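Local coordinates for protein hydrazine synthase subunit alpha (Candidatus Kuenenia stuttgartiensis, PDB 5C2V) that forms hydrazine by condensing ammonia with the hydroxylamine made in the gamma subunit, the second half-reaction of the hydrazine synthase complex, at residues D[16-21]-D[392-397]; D[51-56]-D[78-83]; D[282-287]-D[300-305]; D[461-466]-D[528-533]. All blocks are in the same frame, centred on the assembly; numbering follows the deposited sequence.

Three of the four contacts belong to the beta-propeller part of the chain, and contact 4 lies in the middle domain beside a heme c. Contacts 3 and 4 are buried antiparallel strand pairings held by backbone hydrogen bonds; contact 3, a hairpin, sets Arg286 beside Glu302, whereas contact 4, between strands about sixty residues apart, pairs Arg463 with Gln530 on one face and turns Met529 and Ile531 to the heme on the other. Contacts 1 and 2 are only partly buried, set loop against helix or strand, and rest mainly on aromatic packing with one hydrogen bond each. Contact 1 borders the gamma subunit. Centres of contacts 2 and 3 are about 20 Å apart.

Contact 1. Residues D[16-21]-D[392-397]; sequences TDYSGM and YKPRWI
Tyr18 and Met21, on the first turn of helix 18-25, lie against an irregular run of chain at 392-397, with the CA atoms of Met21 and Tyr392 6.6 Å apart. The element is an N-capped helix packed on a loop: Asp17 is the N-cap, its OD1 taking a weak bond from Gly20 N. The loop follows strand 381-387, which pairs with strand 31-37 and so closes the propeller ring with late and early strands in one blade.

Tyr392 carries most of the packing. With CG anti to the backbone N (chi1 -165°), its ring presents one face to Met21, whose CB stands over the ring centre, 3.5 Å from the Tyr392 centroid, in a CH-pi contact. The methionine chain then bends twice, bringing Met21 CE within 3.6 Å of Tyr392 CE1, while SD takes an oblique Met-aromatic position.

The loop is shared with the gamma subunit, where Arg20 of that chain bonds to Lys393 O. Arg395 faces both ways, an extended run from CG to NE carrying its guanidinium between the two chains. Its NH2 donates to Ala54 O of the gamma subunit; Thr16 O sits at the guanidinium edge, near its plane, in a bond modelled very short and so uncertain in length.

Tyr18 slides past Tyr392 in the opposite direction, its CD2 meeting the edge of the Tyr392 ring in plane, 3.7 Å from Tyr392 CD2. The rim of Tyr18 also faces the Tyr392 carbonyl, and its CE2 lies 3.8 Å from Pro394 CG.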
# COMPACT_ATOMS: atom_id res chain seq x y z
N THR D 16 -4.08 -43.70 -5.12
CA THR D 16 -3.20 -42.57 -5.39
C THR D 16 -3.86 -41.25 -5.02
O THR D 16 -3.19 -40.23 -4.89
CB THR D 16 -2.77 -42.52 -6.86
OG1 THR D 16 -3.94 -42.44 -7.69
CG2 THR D 16 -1.97 -43.76 -7.23
N ASP D 17 -5.18 -41.27 -4.86
CA ASP D 17 -5.91 -40.05 -4.53
C ASP D 17 -6.04 -39.95 -3.02
O ASP D 17 -6.80 -40.69 -2.39
CB ASP D 17 -7.29 -40.06 -5.20
CG ASP D 17 -8.13 -38.85 -4.84
OD1 ASP D 17 -7.56 -37.82 -4.43
OD2 ASP D 17 -9.37 -38.94 -4.98
N TYR D 18 -5.31 -39.00 -2.43
CA TYR D 18 -5.21 -38.89 -0.98
C TYR D 18 -6.51 -38.42 -0.36
O TYR D 18 -7.04 -39.05 0.56
CB TYR D 18 -4.06 -37.95 -0.60
CG TYR D 18 -4.10 -37.47 0.83
CD1 TYR D 18 -4.66 -36.24 1.16
CD2 TYR D 18 -3.58 -38.25 1.86
CE1 TYR D 18 -4.70 -35.81 2.47
CE2 TYR D 18 -3.62 -37.82 3.17
CZ TYR D 18 -4.18 -36.60 3.47
OH TYR D 18 -4.21 -36.17 4.78
N SER D 19 -7.02 -37.30 -0.86
CA SER D 19 -8.26 -36.73 -0.36
C SER D 19 -9.44 -37.66 -0.63
O SER D 19 -10.45 -37.61 0.07
CB SER D 19 -8.51 -35.36 -0.98
OG SER D 19 -8.45 -35.43 -2.40
N GLY D 20 -9.30 -38.50 -1.64
CA GLY D 20 -10.32 -39.48 -1.97
C GLY D 20 -10.31 -40.66 -1.01
O GLY D 20 -11.36 -41.12 -0.57
N MET D 21 -9.12 -41.16 -0.70
CA MET D 21 -8.98 -42.29 0.21
C MET D 21 -9.32 -41.89 1.64
O MET D 21 -9.89 -42.68 2.39
CB MET D 21 -7.55 -42.85 0.16
CG MET D 21 -7.17 -43.48 -1.17
SD MET D 21 -8.09 -44.99 -1.54
CE MET D 21 -7.43 -46.11 -0.31
N TYR D 392 -5.51 -41.31 6.45
CA TYR D 392 -4.77 -41.87 5.33
C TYR D 392 -3.37 -41.28 5.32
O TYR D 392 -3.16 -40.14 5.73
CB TYR D 392 -5.49 -41.61 4.01
CG TYR D 392 -4.98 -42.46 2.87
CD1 TYR D 392 -5.35 -43.79 2.76
CD2 TYR D 392 -4.14 -41.93 1.90
CE1 TYR D 392 -4.89 -44.58 1.72
CE2 TYR D 392 -3.68 -42.70 0.85
CZ TYR D 392 -4.06 -44.03 0.77
OH TYR D 392 -3.60 -44.81 -0.27
N LYS D 393 -2.40 -42.05 4.84
CA LYS D 393 -1.01 -41.61 4.83
C LYS D 393 -0.63 -40.98 3.50
O LYS D 393 -0.86 -41.57 2.44
CB LYS D 393 -0.07 -42.77 5.15
CG LYS D 393 -0.15 -43.24 6.59
CD LYS D 393 0.69 -44.49 6.80
CE LYS D 393 0.54 -45.02 8.22
NZ LYS D 393 1.73 -45.82 8.64
N PRO D 394 -0.04 -39.78 3.54
CA PRO D 394 0.47 -39.10 2.34
C PRO D 394 1.73 -39.77 1.82
O PRO D 394 2.40 -40.49 2.56
CB PRO D 394 0.76 -37.68 2.83
CG PRO D 394 0.04 -37.55 4.14
CD PRO D 394 0.04 -38.92 4.73
N ARG D 395 2.05 -39.52 0.56
CA ARG D 395 3.24 -40.08 -0.07
C ARG D 395 4.50 -39.58 0.62
O ARG D 395 4.56 -38.43 1.06
CB ARG D 395 3.27 -39.73 -1.55
CG ARG D 395 1.95 -39.99 -2.25
CD ARG D 395 1.81 -39.20 -3.54
NE ARG D 395 0.47 -39.34 -4.11
CZ ARG D 395 0.22 -39.37 -5.41
NH1 ARG D 395 1.21 -39.27 -6.29
NH2 ARG D 395 -1.03 -39.51 -5.84
N TRP D 396 5.51 -40.44 0.73
CA TRP D 396 6.79 -40.01 1.28
C TRP D 396 7.82 -39.84 0.17
O TRP D 396 8.06 -40.75 -0.62
CB TRP D 396 7.29 -40.99 2.36
CG TRP D 396 7.68 -42.35 1.86
CD1 TRP D 396 6.85 -43.40 1.62
CD2 TRP D 396 9.01 -42.80 1.58
NE1 TRP D 396 7.58 -44.49 1.19
CE2 TRP D 396 8.91 -44.14 1.16
CE3 TRP D 396 10.27 -42.21 1.63
CZ2 TRP D 396 10.02 -44.90 0.79
CZ3 TRP D 396 11.38 -42.96 1.27
CH2 TRP D 396 11.24 -44.29 0.86
N ILE D 397 8.41 -38.65 0.11
CA ILE D 397 9.33 -38.29 -0.96
C ILE D 397 10.76 -38.69 -0.62
O ILE D 397 11.18 -38.61 0.54
CB ILE D 397 9.27 -36.77 -1.24
CG1 ILE D 397 7.82 -36.30 -1.34
CG2 ILE D 397 10.04 -36.42 -2.51
CD1 ILE D 397 7.03 -36.98 -2.43

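Contact 2. Residues D[51-56]-D[78-83]; sequences HYIPEG and TAFDPC
One face of the Phe80 ring receives both Pro54 and Tyr52 from the 51-56 loop, each in a different way. Pro54 points its CD at the centre of the face, 3.5 Å from the Phe80 centroid and 12° off the ring normal, a CH-pi contact, while the proline and the phenylalanine side chains cross at about a right angle. Tyr52 instead turns an edge toward the face of Phe80, with ring centroids 5.9 Å apart and planes at 82°, a T-shaped pair. The same Pro54 CD also lies over the rim of one face of Tyr52, so the proline wedges between the two aromatics. Phe80 reaches this place with CG between its backbone N and carbonyl carbon (chi1 57°). Tyr52 OH is hydrogen-bonded to Asp44 OD1, outside the contact.

Thr78 grips the far end of the loop with both of its branches. Its OG1 accepts a hydrogen bond from Gly56 N at 3.2 Å, and its CG2, anti to the backbone N, rests 3.3 Å from Pro54 O and 4.1 Å from Ile53 CG2. Pro54 is the centre of an inverse gamma turn; its ring meets Phe80 and its carbonyl O the methyl of Thr78. Gly56 also touches the bound trimethyl glycine.

Segment 51-56 leads into strand 58-63 of one four-stranded sheet, and 78-83 belongs to strand 76-84, the first strand of the next. The arrangement is thus a seam between adjacent blades of the beta-propeller, filled by aromatic and proline packing.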
# COMPACT_ATOMS: atom_id res chain seq x y z
N HIS D 51 5.40 -18.10 19.05
CA HIS D 51 6.05 -18.53 20.28
C HIS D 51 4.95 -18.48 21.31
O HIS D 51 4.60 -17.43 21.84
CB HIS D 51 7.22 -17.59 20.63
CG HIS D 51 7.87 -17.89 21.94
ND1 HIS D 51 8.74 -18.94 22.13
CD2 HIS D 51 7.81 -17.24 23.13
CE1 HIS D 51 9.17 -18.94 23.37
NE2 HIS D 51 8.62 -17.92 24.01
N TYR D 52 4.44 -19.67 21.59
CA TYR D 52 3.20 -19.83 22.31
C TYR D 52 3.35 -20.96 23.30
O TYR D 52 3.48 -22.12 22.92
CB TYR D 52 2.06 -20.09 21.31
CG TYR D 52 0.71 -20.40 21.89
CD1 TYR D 52 -0.09 -19.40 22.43
CD2 TYR D 52 0.19 -21.69 21.84
CE1 TYR D 52 -1.34 -19.69 22.94
CE2 TYR D 52 -1.06 -21.98 22.35
CZ TYR D 52 -1.82 -20.98 22.90
OH TYR D 52 -3.07 -21.27 23.40
N ILE D 53 3.32 -20.61 24.58
CA ILE D 53 3.45 -21.59 25.64
C ILE D 53 2.37 -21.30 26.66
O ILE D 53 2.61 -20.64 27.66
CB ILE D 53 4.84 -21.56 26.31
CG1 ILE D 53 5.95 -21.53 25.25
CG2 ILE D 53 5.02 -22.75 27.23
CD1 ILE D 53 7.35 -21.50 25.83
N PRO D 54 1.16 -21.81 26.39
CA PRO D 54 -0.01 -21.50 27.22
C PRO D 54 0.13 -22.13 28.60
O PRO D 54 -0.45 -23.18 28.86
CB PRO D 54 -1.17 -22.12 26.43
CG PRO D 54 -0.54 -23.21 25.63
CD PRO D 54 0.83 -22.70 25.27
N GLU D 55 0.91 -21.48 29.45
CA GLU D 55 1.21 -21.98 30.78
C GLU D 55 -0.05 -22.31 31.58
O GLU D 55 -0.97 -21.50 31.67
CB GLU D 55 2.06 -20.96 31.55
CG GLU D 55 2.34 -21.33 32.99
CD GLU D 55 3.28 -20.35 33.67
OE1 GLU D 55 4.19 -19.83 32.98
OE2 GLU D 55 3.11 -20.09 34.88
N GLY D 56 -0.09 -23.52 32.13
CA GLY D 56 -1.22 -23.98 32.91
C GLY D 56 -2.33 -24.59 32.06
O GLY D 56 -3.48 -24.64 32.49
N THR D 78 2.22 -27.70 31.71
CA THR D 78 1.75 -27.09 30.48
C THR D 78 1.73 -28.11 29.35
O THR D 78 2.75 -28.74 29.07
CB THR D 78 2.63 -25.89 30.07
OG1 THR D 78 2.63 -24.91 31.11
CG2 THR D 78 2.11 -25.26 28.78
N ALA D 79 0.58 -28.28 28.71
CA ALA D 79 0.47 -29.21 27.59
C ALA D 79 -0.48 -28.69 26.52
O ALA D 79 -1.57 -28.20 26.83
CB ALA D 79 0.02 -30.57 28.09
N PHE D 80 -0.07 -28.82 25.26
CA PHE D 80 -0.85 -28.29 24.14
C PHE D 80 -0.40 -28.88 22.80
O PHE D 80 0.46 -29.76 22.76
CB PHE D 80 -0.73 -26.76 24.11
CG PHE D 80 0.68 -26.25 24.01
CD1 PHE D 80 1.49 -26.18 25.13
CD2 PHE D 80 1.19 -25.83 22.79
CE1 PHE D 80 2.79 -25.71 25.04
CE2 PHE D 80 2.49 -25.36 22.70
CZ PHE D 80 3.29 -25.30 23.82
N ASP D 81 -1.01 -28.38 21.73
CA ASP D 81 -0.72 -28.83 20.36
C ASP D 81 -0.90 -30.33 20.13
O ASP D 81 0.07 -31.04 19.89
CB ASP D 81 0.70 -28.43 19.96
CG ASP D 81 0.83 -26.96 19.62
OD1 ASP D 81 -0.19 -26.35 19.23
OD2 ASP D 81 1.94 -26.41 19.74
N PRO D 82 -2.15 -30.82 20.21
CA PRO D 82 -2.42 -32.24 19.96
C PRO D 82 -2.33 -32.61 18.48
O PRO D 82 -2.82 -31.86 17.63
CB PRO D 82 -3.86 -32.42 20.46
CG PRO D 82 -4.22 -31.15 21.19
CD PRO D 82 -3.38 -30.09 20.55
N CYS D 83 -1.71 -33.74 18.17
CA CYS D 83 -1.76 -34.30 16.82
C CYS D 83 -1.92 -35.82 16.88
O CYS D 83 -1.07 -36.51 17.44
CB CYS D 83 -0.50 -33.93 16.03
SG CYS D 83 -0.58 -34.36 14.27

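Contact 3. Residues D[282-287]-D[300-305]; sequences GTSGRS and YVESPY
Gly285 pairs with Ser303 and Ser287 with Val301 as hydrogen-bonded pairs of an antiparallel beta hairpin, strands 285-291 and 297-303 of one propeller blade; Arg286 and Glu302 form the non-hydrogen-bonded pair between them. Each hydrogen-bonded pair carries two reciprocal backbone bonds, for instance Ser303 N to Gly285 O at 2.9 Å and Ser287 N to Val301 O at 3.0 Å. Close CA-H...O contacts, such as Arg286 CA to Val301 O at 3.4 Å, fill the gaps between them.

On the face bearing Arg286 and Glu302, the arginine chain runs extended from CG to NE alongside the Tyr300 ring, its CG 3.8 Å from Tyr300 CE2. The planes of guanidinium and ring stand 56° apart. Arg286 NH1 gives Tyr300 OH only a weak bond of 3.4 Å, and its salt bridge to Glu302 OE1 is long at 3.7 Å.

Firmer partners lie in the next shell. Arg286 NH2 donates to Ile280 O, while strand 256-262 of the preceding blade packs on Arg286 and Tyr300. Glu302 is pinned at both oxygens: OE1 by Tyr326 OH, OE2 by a salt bridge to Lys328 NZ.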
# COMPACT_ATOMS: atom_id res chain seq x y z
N GLY D 282 -2.38 -8.43 3.03
CA GLY D 282 -1.38 -7.48 3.50
C GLY D 282 -0.49 -7.99 4.62
O GLY D 282 0.20 -8.99 4.47
N THR D 283 -0.51 -7.27 5.74
CA THR D 283 0.32 -7.61 6.89
C THR D 283 -0.36 -8.57 7.87
O THR D 283 0.18 -8.86 8.93
CB THR D 283 0.74 -6.34 7.68
OG1 THR D 283 -0.43 -5.61 8.05
CG2 THR D 283 1.63 -5.46 6.83
N SER D 284 -1.55 -9.04 7.51
CA SER D 284 -2.28 -9.99 8.35
C SER D 284 -1.47 -11.25 8.59
O SER D 284 -0.74 -11.71 7.71
CB SER D 284 -3.63 -10.36 7.71
OG SER D 284 -4.46 -9.22 7.55
N GLY D 285 -1.58 -11.80 9.79
CA GLY D 285 -0.91 -13.05 10.10
C GLY D 285 -1.66 -14.22 9.49
O GLY D 285 -2.89 -14.23 9.47
N ARG D 286 -0.93 -15.20 8.97
CA ARG D 286 -1.57 -16.40 8.45
C ARG D 286 -1.04 -17.62 9.18
O ARG D 286 0.13 -17.98 9.03
CB ARG D 286 -1.34 -16.53 6.94
CG ARG D 286 -1.59 -15.23 6.17
CD ARG D 286 -1.32 -15.40 4.69
NE ARG D 286 -1.03 -14.12 4.04
CZ ARG D 286 -1.94 -13.37 3.43
NH1 ARG D 286 -3.20 -13.77 3.37
NH2 ARG D 286 -1.58 -12.22 2.87
N SER D 287 -1.89 -18.27 9.98
CA SER D 287 -1.42 -19.39 10.79
C SER D 287 -2.42 -20.53 10.87
O SER D 287 -3.58 -20.38 10.48
CB SER D 287 -1.09 -18.91 12.21
OG SER D 287 -2.26 -18.51 12.91
N TYR D 300 -7.19 -21.27 6.61
CA TYR D 300 -6.23 -20.77 7.58
C TYR D 300 -6.78 -19.63 8.42
O TYR D 300 -7.76 -18.98 8.05
CB TYR D 300 -4.94 -20.33 6.87
CG TYR D 300 -5.13 -19.20 5.87
CD1 TYR D 300 -5.65 -19.45 4.61
CD2 TYR D 300 -4.76 -17.90 6.19
CE1 TYR D 300 -5.81 -18.42 3.69
CE2 TYR D 300 -4.92 -16.87 5.28
CZ TYR D 300 -5.45 -17.14 4.03
OH TYR D 300 -5.61 -16.12 3.13
N VAL D 301 -6.13 -19.41 9.55
CA VAL D 301 -6.47 -18.31 10.43
C VAL D 301 -5.78 -17.04 9.95
O VAL D 301 -4.55 -16.97 9.89
CB VAL D 301 -6.06 -18.59 11.89
CG1 VAL D 301 -6.17 -17.33 12.73
CG2 VAL D 301 -6.92 -19.71 12.47
N GLU D 302 -6.60 -16.05 9.60
CA GLU D 302 -6.10 -14.75 9.20
C GLU D 302 -6.28 -13.78 10.36
O GLU D 302 -7.40 -13.36 10.66
CB GLU D 302 -6.83 -14.26 7.95
CG GLU D 302 -6.13 -13.14 7.20
CD GLU D 302 -6.90 -12.69 5.98
OE1 GLU D 302 -6.51 -13.04 4.85
OE2 GLU D 302 -7.91 -11.97 6.16
N SER D 303 -5.17 -13.44 11.00
CA SER D 303 -5.18 -12.56 12.16
C SER D 303 -4.96 -11.11 11.75
O SER D 303 -4.12 -10.83 10.90
CB SER D 303 -4.11 -12.99 13.16
OG SER D 303 -2.81 -12.87 12.62
N PRO D 304 -5.73 -10.20 12.36
CA PRO D 304 -5.62 -8.75 12.14
C PRO D 304 -4.20 -8.25 12.36
O PRO D 304 -3.73 -7.37 11.65
CB PRO D 304 -6.56 -8.17 13.20
CG PRO D 304 -7.54 -9.25 13.46
CD PRO D 304 -6.77 -10.53 13.34
N TYR D 305 -3.53 -8.82 13.35
CA TYR D 305 -2.15 -8.46 13.66
C TYR D 305 -1.22 -9.61 13.29
O TYR D 305 -1.60 -10.78 13.36
CB TYR D 305 -2.02 -8.09 15.14
CG TYR D 305 -3.06 -7.10 15.61
CD1 TYR D 305 -2.90 -5.74 15.39
CD2 TYR D 305 -4.21 -7.54 16.26
CE1 TYR D 305 -3.86 -4.83 15.82
CE2 TYR D 305 -5.17 -6.64 16.69
CZ TYR D 305 -4.99 -5.29 16.46
OH TYR D 305 -5.94 -4.39 16.89

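Contact 4. Residues D[461-466]-D[528-533]; sequences AVRIIQ and YMQILD. With HEC (heme c), chain B.
Strands 461-467 and 527-532 are antiparallel neighbours in the sheet of the middle domain, and the face that bears Met529 and Ile531 lines the pocket of its c-type heme. Here Met529 sends CG into the gap flanked by N and C (chi1 57°), and a bent chain carries SD to 3.5 Å from heme CHC. Ile531 CG2 lies 3.9 Å from heme CAC. Met529 lies near Cys556 and Ile531 near Cys559, the two cysteines that tether this heme covalently.

Backbone bonds pair Arg463 with Gln530 and Ile465 with Tyr528. The other face holds the polar link. Arg463 and Gln530 run side by side, and Arg463 NH1 donates within its guanidinium plane to Gln530 OE1 at 2.9 Å, though guanidinium and amide planes are turned 78° apart. Leu532 CD1 lies loosely over one face of that guanidinium, and CD2 is 3.6 Å from Arg463 NH1. Ile465 lies across the Tyr528 ring, its CB over one face toward the rim, 4.1 Å from the Tyr528 centroid, and its CD1 reaching 3.8 Å from Tyr528 CE1.

Outside the pair, Arg463 NE bonds to Tyr508 OH on strand 503-510, which flanks strand 461-467, and Tyr528 OH to Arg503. Strand 538-541 pairs on the far edge of 527-532. At the end of helix 751-762, Asp762 forms a salt bridge with Arg463 NH1 and takes Gln530 NE2 on its carbonyl, joining the sheet to the C-terminal cytochrome c domain.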
# COMPACT_ATOMS: atom_id res chain seq x y z
N ALA D 461 27.57 -10.18 -12.98
CA ALA D 461 27.78 -11.10 -11.87
C ALA D 461 26.64 -11.06 -10.86
O ALA D 461 25.64 -10.37 -11.06
CB ALA D 461 29.10 -10.78 -11.17
N VAL D 462 26.79 -11.83 -9.79
CA VAL D 462 25.83 -11.86 -8.70
C VAL D 462 26.55 -11.85 -7.36
O VAL D 462 27.60 -12.50 -7.19
CB VAL D 462 24.90 -13.09 -8.77
CG1 VAL D 462 23.94 -12.98 -9.95
CG2 VAL D 462 25.70 -14.38 -8.83
N ARG D 463 25.99 -11.11 -6.41
CA ARG D 463 26.49 -11.09 -5.04
C ARG D 463 25.65 -12.01 -4.16
O ARG D 463 24.43 -11.94 -4.16
CB ARG D 463 26.49 -9.67 -4.48
CG ARG D 463 26.93 -9.59 -3.02
CD ARG D 463 26.84 -8.18 -2.46
NE ARG D 463 27.75 -7.25 -3.12
CZ ARG D 463 27.36 -6.29 -3.95
NH1 ARG D 463 26.07 -6.12 -4.21
NH2 ARG D 463 28.26 -5.49 -4.51
N ILE D 464 26.33 -12.87 -3.42
CA ILE D 464 25.67 -13.81 -2.52
C ILE D 464 25.98 -13.45 -1.07
O ILE D 464 27.15 -13.38 -0.67
CB ILE D 464 26.10 -15.26 -2.80
CG1 ILE D 464 26.11 -15.53 -4.30
CG2 ILE D 464 25.18 -16.23 -2.07
CD1 ILE D 464 26.57 -16.93 -4.66
N ILE D 465 24.91 -13.23 -0.31
CA ILE D 465 24.96 -12.69 1.04
C ILE D 465 24.40 -13.67 2.06
O ILE D 465 23.34 -14.25 1.84
CB ILE D 465 24.17 -11.36 1.12
CG1 ILE D 465 24.79 -10.31 0.20
CG2 ILE D 465 24.08 -10.86 2.55
CD1 ILE D 465 23.98 -9.04 0.10
N GLN D 466 25.09 -13.84 3.18
CA GLN D 466 24.60 -14.70 4.26
C GLN D 466 24.11 -13.89 5.46
O GLN D 466 24.86 -13.09 6.02
CB GLN D 466 25.68 -15.68 4.72
CG GLN D 466 25.24 -16.58 5.86
CD GLN D 466 26.35 -17.49 6.35
OE1 GLN D 466 27.38 -17.63 5.70
NE2 GLN D 466 26.14 -18.11 7.50
N TYR D 528 20.78 -15.02 0.43
CA TYR D 528 20.05 -14.52 -0.73
C TYR D 528 21.02 -13.94 -1.76
O TYR D 528 22.23 -13.92 -1.54
CB TYR D 528 19.00 -13.48 -0.31
CG TYR D 528 19.56 -12.23 0.32
CD1 TYR D 528 19.81 -11.10 -0.45
CD2 TYR D 528 19.81 -12.17 1.68
CE1 TYR D 528 20.31 -9.94 0.12
CE2 TYR D 528 20.31 -11.02 2.26
CZ TYR D 528 20.56 -9.91 1.48
OH TYR D 528 21.06 -8.76 2.05
N MET D 529 20.48 -13.45 -2.87
CA MET D 529 21.31 -13.06 -4.01
C MET D 529 20.98 -11.68 -4.56
O MET D 529 19.89 -11.16 -4.36
CB MET D 529 21.18 -14.10 -5.13
CG MET D 529 19.75 -14.31 -5.59
SD MET D 529 19.33 -16.05 -5.78
CE MET D 529 19.47 -16.60 -4.08
N GLN D 530 21.95 -11.09 -5.27
CA GLN D 530 21.76 -9.81 -5.94
C GLN D 530 22.38 -9.82 -7.33
O GLN D 530 23.57 -10.10 -7.48
CB GLN D 530 22.38 -8.67 -5.12
CG GLN D 530 21.66 -8.35 -3.82
CD GLN D 530 22.33 -7.22 -3.07
OE1 GLN D 530 23.55 -7.04 -3.14
NE2 GLN D 530 21.54 -6.45 -2.33
N ILE D 531 21.59 -9.51 -8.35
CA ILE D 531 22.13 -9.40 -9.71
C ILE D 531 22.87 -8.07 -9.86
O ILE D 531 22.42 -7.04 -9.38
CB ILE D 531 21.02 -9.53 -10.77
CG1 ILE D 531 19.94 -8.46 -10.58
CG2 ILE D 531 20.39 -10.91 -10.72
CD1 ILE D 531 18.83 -8.52 -11.61
N LEU D 532 24.02 -8.11 -10.53
CA LEU D 532 24.90 -6.94 -10.58
C LEU D 532 25.16 -6.45 -12.00
O LEU D 532 25.23 -7.24 -12.94
CB LEU D 532 26.23 -7.27 -9.90
CG LEU D 532 26.17 -7.98 -8.55
CD1 LEU D 532 27.58 -8.22 -8.01
CD2 LEU D 532 25.35 -7.18 -7.55
N ASP D 533 25.33 -5.14 -12.15
CA ASP D 533 25.66 -4.55 -13.45
C ASP D 533 27.17 -4.51 -13.65
O ASP D 533 27.92 -5.07 -12.85
CB ASP D 533 25.06 -3.14 -13.58
CG ASP D 533 25.47 -2.20 -12.46
OD1 ASP D 533 26.39 -2.54 -11.68
OD2 ASP D 533 24.87 -1.11 -12.35
FE HEC B . 13.80 -15.45 -5.85
CHA HEC B . 11.43 -14.10 -3.74
CHB HEC B . 13.31 -18.52 -4.41
CHC HEC B . 16.45 -16.74 -7.66
CHD HEC B . 14.46 -12.34 -7.14
NA HEC B . 12.59 -16.17 -4.36
C1A HEC B . 11.69 -15.44 -3.61
C2A HEC B . 11.07 -16.34 -2.66
C3A HEC B . 11.58 -17.56 -2.84
C4A HEC B . 12.56 -17.48 -3.91
CMA HEC B . 11.21 -18.83 -2.05
CAA HEC B . 9.99 -15.93 -1.63
CBA HEC B . 8.61 -16.29 -2.14
CGA HEC B . 8.24 -15.44 -3.33
O1A HEC B . 7.79 -16.00 -4.36
O2A HEC B . 8.39 -14.19 -3.25
NB HEC B . 14.81 -17.27 -5.91
C1B HEC B . 14.24 -18.44 -5.43
C2B HEC B . 14.77 -19.55 -6.19
C3B HEC B . 15.64 -19.06 -7.08
C4B HEC B . 15.68 -17.62 -6.93
CMB HEC B . 14.42 -21.04 -5.99
CAB HEC B . 16.44 -19.91 -8.10
CBB HEC B . 17.95 -19.84 -7.76
NC HEC B . 15.17 -14.70 -7.20
C1C HEC B . 16.24 -15.38 -7.75
C2C HEC B . 17.03 -14.44 -8.51
C3C HEC B . 16.55 -13.22 -8.28
C4C HEC B . 15.33 -13.36 -7.51
CMC HEC B . 18.39 -14.75 -9.17
CAC HEC B . 17.12 -11.90 -8.84
CBC HEC B . 17.66 -11.03 -7.69
ND HEC B . 13.07 -13.52 -5.49
C1D HEC B . 13.49 -12.39 -6.18
C2D HEC B . 12.73 -11.25 -5.72
C3D HEC B . 11.77 -11.80 -4.66
C4D HEC B . 12.06 -13.21 -4.58
CMD HEC B . 12.86 -9.79 -6.21
CAD HEC B . 10.73 -11.03 -3.83
CBD HEC B . 11.46 -10.06 -2.91
CGD HEC B . 10.46 -9.27 -2.11
O1D HEC B . 10.88 -8.29 -1.45
O2D HEC B . 9.25 -9.61 -2.15